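Local coordinates for protein thermotoga maritima TmcAL (Thermotoga maritima, PDB 5Y0T) that belongs to the HIGH nucleotidyl transferase family and holds adenosine-5'-rp-alpha-thio-triphosphate in a pocket at the C-terminal ends of parallel strands, at residues E9-L21 against E224-I236. Numbering follows the deposited sequence.
Sequences EYNPFHNGHLYHL and EVRDSLPEDSFEI. With TAT (adenosine-5'-rp-alpha-thio-triphosphate), chain E.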
loop_
_atom_site.group_PDB
_atom_site.type_symbol
_atom_site.label_atom_id
_atom_site.label_comp_id
_atom_site.label_asym_id
_atom_site.label_seq_id
_atom_site.Cartn_x
_atom_site.Cartn_y
_atom_site.Cartn_z
ATOM N N GLU A 9 6.985 26.262 -4.356
ATOM C CA GLU A 9 6.987 24.836 -4.668
ATOM C C GLU A 9 8.159 24.560 -5.603
ATOM O O GLU A 9 8.851 23.559 -5.439
ATOM C CB GLU A 9 5.645 24.396 -5.236
ATOM C CG GLU A 9 4.567 24.498 -4.165
ATOM C CD GLU A 9 3.411 23.548 -4.405
ATOM O OE1 GLU A 9 2.781 23.655 -5.472
ATOM O OE2 GLU A 9 3.169 22.670 -3.545
ATOM N N TYR A 10 8.299 25.386 -6.646
ATOM C CA TYR A 10 9.443 25.302 -7.556
ATOM C C TYR A 10 9.496 23.922 -8.219
ATOM O O TYR A 10 10.483 23.202 -8.075
ATOM C CB TYR A 10 10.772 25.579 -6.801
ATOM C CG TYR A 10 10.981 27.021 -6.334
ATOM C CD1 TYR A 10 10.300 28.086 -6.931
ATOM C CD2 TYR A 10 11.874 27.313 -5.306
ATOM C CE1 TYR A 10 10.504 29.410 -6.508
ATOM C CE2 TYR A 10 12.084 28.623 -4.880
ATOM C CZ TYR A 10 11.408 29.666 -5.481
ATOM O OH TYR A 10 11.637 30.969 -5.059
ATOM N N ASN A 11 8.455 23.588 -8.984
ATOM C CA ASN A 11 8.281 22.240 -9.526
ATOM C C ASN A 11 8.148 22.215 -11.043
ATOM O O ASN A 11 7.085 21.863 -11.558
ATOM C CB ASN A 11 7.035 21.575 -8.909
ATOM C CG ASN A 11 6.907 20.094 -9.281
ATOM O OD1 ASN A 11 7.875 19.455 -9.676
ATOM N ND2 ASN A 11 5.699 19.558 -9.174
ATOM N N PRO A 12 9.218 22.571 -11.775
ATOM C CA PRO A 12 10.562 22.997 -11.361
ATOM C C PRO A 12 10.722 24.527 -11.196
ATOM O O PRO A 12 9.796 25.289 -11.514
ATOM C CB PRO A 12 11.425 22.513 -12.522
ATOM C CG PRO A 12 10.538 22.842 -13.717
ATOM C CD PRO A 12 9.116 22.490 -13.249
ATOM N N PHE A 13 11.909 24.973 -10.765
ATOM C CA PHE A 13 12.169 26.415 -10.652
ATOM C C PHE A 13 12.318 26.933 -12.060
ATOM O O PHE A 13 13.239 26.523 -12.762
ATOM C CB PHE A 13 13.441 26.695 -9.845
ATOM C CG PHE A 13 13.646 28.149 -9.499
ATOM C CD1 PHE A 13 13.938 29.085 -10.486
ATOM C CD2 PHE A 13 13.552 28.575 -8.184
ATOM C CE1 PHE A 13 14.129 30.424 -10.168
ATOM C CE2 PHE A 13 13.739 29.918 -7.860
ATOM C CZ PHE A 13 14.013 30.836 -8.850
ATOM N N HIS A 14 11.448 27.856 -12.473
ATOM C CA HIS A 14 11.490 28.303 -13.858
ATOM C C HIS A 14 11.669 29.812 -13.943
ATOM O O HIS A 14 11.922 30.476 -12.948
ATOM C CB HIS A 14 10.225 27.859 -14.635
ATOM C CG HIS A 14 8.921 28.240 -13.993
ATOM N ND1 HIS A 14 8.659 29.507 -13.514
ATOM C CD2 HIS A 14 7.791 27.517 -13.780
ATOM C CE1 HIS A 14 7.427 29.547 -13.030
ATOM N NE2 HIS A 14 6.879 28.352 -13.182
ATOM N N ASN A 15 11.593 30.340 -15.155
ATOM C CA ASN A 15 11.829 31.767 -15.349
ATOM C C ASN A 15 10.814 32.652 -14.622
ATOM O O ASN A 15 11.157 33.735 -14.144
ATOM C CB ASN A 15 11.841 32.081 -16.845
ATOM C CG ASN A 15 13.050 31.498 -17.540
ATOM O OD1 ASN A 15 14.061 31.195 -16.893
ATOM N ND2 ASN A 15 12.964 31.339 -18.863
ATOM N N GLY A 16 9.571 32.189 -14.536
ATOM C CA GLY A 16 8.546 32.915 -13.807
ATOM C C GLY A 16 8.908 33.015 -12.342
ATOM O O GLY A 16 8.698 34.042 -11.690
ATOM N N HIS A 17 9.455 31.932 -11.807
ATOM C CA HIS A 17 9.883 31.928 -10.417
ATOM C C HIS A 17 11.046 32.887 -10.188
ATOM O O HIS A 17 11.123 33.538 -9.151
ATOM C CB HIS A 17 10.282 30.523 -9.998
ATOM C CG HIS A 17 9.141 29.561 -9.970
ATOM N ND1 HIS A 17 9.244 28.270 -10.452
ATOM C CD2 HIS A 17 7.873 29.694 -9.516
ATOM C CE1 HIS A 17 8.089 27.651 -10.290
ATOM N NE2 HIS A 17 7.239 28.491 -9.726
ATOM N N LEU A 18 11.961 32.966 -11.150
ATOM C CA LEU A 18 13.088 33.884 -11.022
ATOM C C LEU A 18 12.552 35.322 -11.025
ATOM O O LEU A 18 13.012 36.181 -10.281
ATOM C CB LEU A 18 14.101 33.685 -12.159
ATOM C CG LEU A 18 15.315 34.631 -12.078
ATOM C CD1 LEU A 18 16.002 34.518 -10.716
ATOM C CD2 LEU A 18 16.311 34.383 -13.201
ATOM N N TYR A 19 11.569 35.554 -11.883
ATOM C CA TYR A 19 10.922 36.852 -12.022
ATOM C C TYR A 19 10.298 37.303 -10.708
ATOM O O TYR A 19 10.524 38.429 -10.272
ATOM C CB TYR A 19 9.876 36.759 -13.121
ATOM C CG TYR A 19 9.252 38.061 -13.576
ATOM C CD1 TYR A 19 9.949 38.949 -14.390
ATOM C CD2 TYR A 19 7.942 38.365 -13.239
ATOM C CE1 TYR A 19 9.362 40.117 -14.838
ATOM C CE2 TYR A 19 7.336 39.532 -13.694
ATOM C CZ TYR A 19 8.053 40.403 -14.483
ATOM O OH TYR A 19 7.442 41.554 -14.934
ATOM N N HIS A 20 9.529 36.415 -10.079
ATOM C CA HIS A 20 8.932 36.674 -8.770
ATOM C C HIS A 20 9.978 36.970 -7.702
ATOM O O HIS A 20 9.874 37.930 -6.941
ATOM C CB HIS A 20 8.095 35.470 -8.312
ATOM C CG HIS A 20 7.751 35.493 -6.850
ATOM N ND1 HIS A 20 8.418 34.731 -5.913
ATOM C CD2 HIS A 20 6.829 36.210 -6.162
ATOM C CE1 HIS A 20 7.913 34.967 -4.715
ATOM N NE2 HIS A 20 6.955 35.872 -4.837
ATOM N N LEU A 21 10.988 36.118 -7.637
ATOM C CA LEU A 21 11.959 36.202 -6.555
ATOM C C LEU A 21 12.759 37.484 -6.670
ATOM O O LEU A 21 13.007 38.164 -5.685
ATOM C CB LEU A 21 12.891 34.993 -6.572
ATOM C CG LEU A 21 13.871 34.925 -5.407
ATOM C CD1 LEU A 21 13.122 34.935 -4.073
ATOM C CD2 LEU A 21 14.722 33.678 -5.558
ATOM N N GLU A 224 13.296 23.195 -25.328
ATOM C CA GLU A 224 12.229 24.071 -24.867
ATOM C C GLU A 224 12.220 24.134 -23.347
ATOM O O GLU A 224 11.918 25.178 -22.763
ATOM C CB GLU A 224 10.886 23.592 -25.408
ATOM C CG GLU A 224 10.783 23.813 -26.903
ATOM C CD GLU A 224 9.742 22.942 -27.552
ATOM O OE1 GLU A 224 8.591 23.402 -27.691
ATOM O OE2 GLU A 224 10.078 21.801 -27.925
ATOM N N VAL A 225 12.573 23.025 -22.705
ATOM C CA VAL A 225 12.709 23.010 -21.253
ATOM C C VAL A 225 13.826 23.966 -20.841
ATOM O O VAL A 225 13.651 24.795 -19.943
ATOM C CB VAL A 225 13.001 21.599 -20.700
ATOM C CG1 VAL A 225 13.312 21.661 -19.190
ATOM C CG2 VAL A 225 11.819 20.668 -20.939
ATOM N N ARG A 226 14.965 23.859 -21.514
ATOM C CA ARG A 226 16.090 24.744 -21.243
ATOM C C ARG A 226 15.696 26.210 -21.433
ATOM O O ARG A 226 16.076 27.061 -20.630
ATOM C CB ARG A 226 17.287 24.397 -22.137
ATOM C CG ARG A 226 18.513 25.274 -21.874
ATOM C CD ARG A 226 19.831 24.554 -22.174
ATOM N NE ARG A 226 19.946 24.141 -23.569
ATOM C CZ ARG A 226 20.625 24.810 -24.495
ATOM N NH1 ARG A 226 21.260 25.931 -24.179
ATOM N NH2 ARG A 226 20.675 24.358 -25.742
ATOM N N ASP A 227 14.928 26.503 -22.483
ATOM C CA ASP A 227 14.455 27.874 -22.723
ATOM C C ASP A 227 13.530 28.420 -21.626
ATOM O O ASP A 227 13.339 29.635 -21.516
ATOM C CB ASP A 227 13.721 27.967 -24.058
ATOM C CG ASP A 227 14.629 27.738 -25.239
ATOM O OD1 ASP A 227 15.859 27.920 -25.093
ATOM O OD2 ASP A 227 14.105 27.378 -26.314
ATOM N N SER A 228 12.943 27.522 -20.842
ATOM C CA SER A 228 11.988 27.895 -19.795
ATOM C C SER A 228 12.582 28.066 -18.401
ATOM O O SER A 228 11.891 28.525 -17.483
ATOM C CB SER A 228 10.880 26.839 -19.719
ATOM O OG SER A 228 10.273 26.655 -20.986
ATOM N N LEU A 229 13.838 27.660 -18.224
ATOM C CA LEU A 229 14.431 27.612 -16.882
ATOM C C LEU A 229 15.700 28.441 -16.815
ATOM O O LEU A 229 16.408 28.585 -17.810
ATOM C CB LEU A 229 14.773 26.173 -16.464
ATOM C CG LEU A 229 13.757 25.038 -16.569
ATOM C CD1 LEU A 229 14.380 23.752 -16.003
ATOM C CD2 LEU A 229 12.452 25.367 -15.863
ATOM N N PRO A 230 15.994 28.992 -15.637
ATOM C CA PRO A 230 17.320 29.583 -15.436
ATOM C C PRO A 230 18.398 28.500 -15.594
ATOM O O PRO A 230 18.131 27.320 -15.338
ATOM C CB PRO A 230 17.268 30.109 -14.000
ATOM C CG PRO A 230 15.815 30.247 -13.681
ATOM C CD PRO A 230 15.127 29.141 -14.453
ATOM N N GLU A 231 19.597 28.899 -15.993
ATOM C CA GLU A 231 20.684 27.952 -16.243
ATOM C C GLU A 231 20.972 27.024 -15.060
ATOM O O GLU A 231 21.085 25.803 -15.227
ATOM C CB GLU A 231 21.953 28.718 -16.620
ATOM C CG GLU A 231 23.075 27.827 -17.116
ATOM C CD GLU A 231 24.273 28.623 -17.602
ATOM O OE1 GLU A 231 24.284 29.862 -17.418
ATOM O OE2 GLU A 231 25.199 28.007 -18.172
ATOM N N ASP A 232 21.072 27.574 -13.853
ATOM C CA ASP A 232 21.381 26.713 -12.709
ATOM C C ASP A 232 20.258 25.729 -12.419
ATOM O O ASP A 232 20.500 24.629 -11.897
ATOM C CB ASP A 232 21.669 27.530 -11.451
ATOM C CG ASP A 232 23.023 28.218 -11.490
ATOM O OD1 ASP A 232 23.895 27.813 -12.288
ATOM O OD2 ASP A 232 23.215 29.169 -10.710
ATOM N N SER A 233 19.025 26.115 -12.739
ATOM C CA SER A 233 17.896 25.225 -12.508
ATOM C C SER A 233 17.958 24.066 -13.494
ATOM O O SER A 233 17.815 22.909 -13.118
ATOM C CB SER A 233 16.569 25.982 -12.646
ATOM O OG SER A 233 15.478 25.094 -12.532
ATOM N N PHE A 234 18.184 24.391 -14.765
ATOM C CA PHE A 234 18.310 23.366 -15.796
ATOM C C PHE A 234 19.488 22.433 -15.503
ATOM O O PHE A 234 19.400 21.223 -15.707
ATOM C CB PHE A 234 18.488 24.009 -17.178
ATOM C CG PHE A 234 18.471 23.010 -18.307
ATOM C CD1 PHE A 234 17.289 22.370 -18.662
ATOM C CD2 PHE A 234 19.633 22.686 -18.990
ATOM C CE1 PHE A 234 17.263 21.442 -19.694
ATOM C CE2 PHE A 234 19.614 21.748 -20.020
ATOM C CZ PHE A 234 18.427 21.130 -20.372
ATOM N N GLU A 235 20.595 23.011 -15.037
ATOM C CA GLU A 235 21.801 22.240 -14.745
ATOM C C GLU A 235 21.520 21.196 -13.666
ATOM O O GLU A 235 21.897 20.037 -13.803
ATOM C CB GLU A 235 22.942 23.165 -14.306
ATOM C CG GLU A 235 24.324 22.577 -14.501
ATOM C CD GLU A 235 24.648 22.337 -15.970
ATOM O OE1 GLU A 235 24.183 23.128 -16.825
ATOM O OE2 GLU A 235 25.360 21.354 -16.267
ATOM N N ILE A 236 20.825 21.599 -12.609
ATOM C CA ILE A 236 20.525 20.675 -11.524
ATOM C C ILE A 236 19.508 19.613 -11.983
ATOM O O ILE A 236 19.596 18.435 -11.606
ATOM C CB ILE A 236 19.979 21.421 -10.286
ATOM C CG1 ILE A 236 21.039 22.349 -9.675
ATOM C CG2 ILE A 236 19.464 20.431 -9.246
ATOM C CD1 ILE A 236 22.169 21.661 -9.007
HETATM N N1 TAT E . 5.244 35.731 -12.855
HETATM C C2 TAT E . 5.333 36.226 -11.606
HETATM N N3 TAT E . 5.352 35.459 -10.502
HETATM C C4 TAT E . 5.282 34.109 -10.601
HETATM C C5 TAT E . 5.203 33.491 -11.927
HETATM C C6 TAT E . 5.179 34.405 -13.093
HETATM N N6 TAT E . 5.101 33.923 -14.356
HETATM N N7 TAT E . 5.157 32.156 -11.733
HETATM C C8 TAT E . 5.214 31.930 -10.394
HETATM N N9 TAT E . 5.289 33.099 -9.726
HETATM P PA TAT E . 5.192 28.402 -6.940
HETATM P PB TAT E . 3.131 28.442 -9.035
HETATM P PG TAT E . 2.896 27.791 -11.841
HETATM C "C1'" TAT E . 5.349 33.258 -8.257
HETATM O O1A TAT E . 3.910 28.001 -12.953
HETATM O O1B TAT E . 2.034 27.451 -8.785
HETATM S S1G TAT E . 3.969 28.404 -5.428
HETATM C "C2'" TAT E . 4.122 32.615 -7.613
HETATM O "O2'" TAT E . 2.967 33.449 -7.711
HETATM O O2A TAT E . 6.455 27.564 -6.832
HETATM O O2B TAT E . 2.859 29.908 -8.816
HETATM O O2G TAT E . 2.539 26.331 -11.643
HETATM C "C3'" TAT E . 4.598 32.401 -6.193
HETATM O "O3'" TAT E . 4.423 33.592 -5.403
HETATM O O3A TAT E . 4.476 27.927 -8.308
HETATM O O3B TAT E . 3.726 28.228 -10.527
HETATM O O3G TAT E . 1.695 28.706 -11.852
HETATM C "C4'" TAT E . 6.089 32.129 -6.372
HETATM O "O4'" TAT E . 6.456 32.570 -7.685
HETATM C "C5'" TAT E . 6.416 30.638 -6.250
HETATM O "O5'" TAT E . 5.629 29.926 -7.206
HETATM O O HOH W 1 16.103 30.380 -20.042
#
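Pro230 CG comes to the edge of the Phe13 ring, near its plane and 3.9 Å from CD1, while His17 CB covers one face. Here the loop after strand 3-8 enters helix 15-28 through the family's HIGH-type motif, residues 14-17, an assignment supported by both histidines' bonds to the ligand. The His17 ring is sandwiched, Tyr10 CD1 offset toward the rim of one face and His14 CE1 over the centre of the opposite one; TAT O3A lies in plane at its edge, accepting from His17 NE2 at 3.2 Å. The His14 ring, with Gly16 C and TAT N7 at its edge, is turned by chi1 of 53° away from 224-236 toward the ligand, where NE2 donates to TAT O1A (3.0 Å, N-H...O 159°). On the side of the loop away from the ligand, helices 222-228 and 231-242 hold the loop and first helical residue, each bond using a backbone atom. Asn15 N donates to Ser228 O at 3.0 Å, and Asn15 ND2 bonds weakly to Asp227 O. Leu229 CD2 touches Pro12 CG (3.8 Å), His14 CB (3.6 Å) and, nearest, Phe13 O (3.4 Å). Ser233 OG, anti to its own backbone N (chi1 175°), donates in the carbonyl plane to a lone pair of Phe13 O at 2.7 Å.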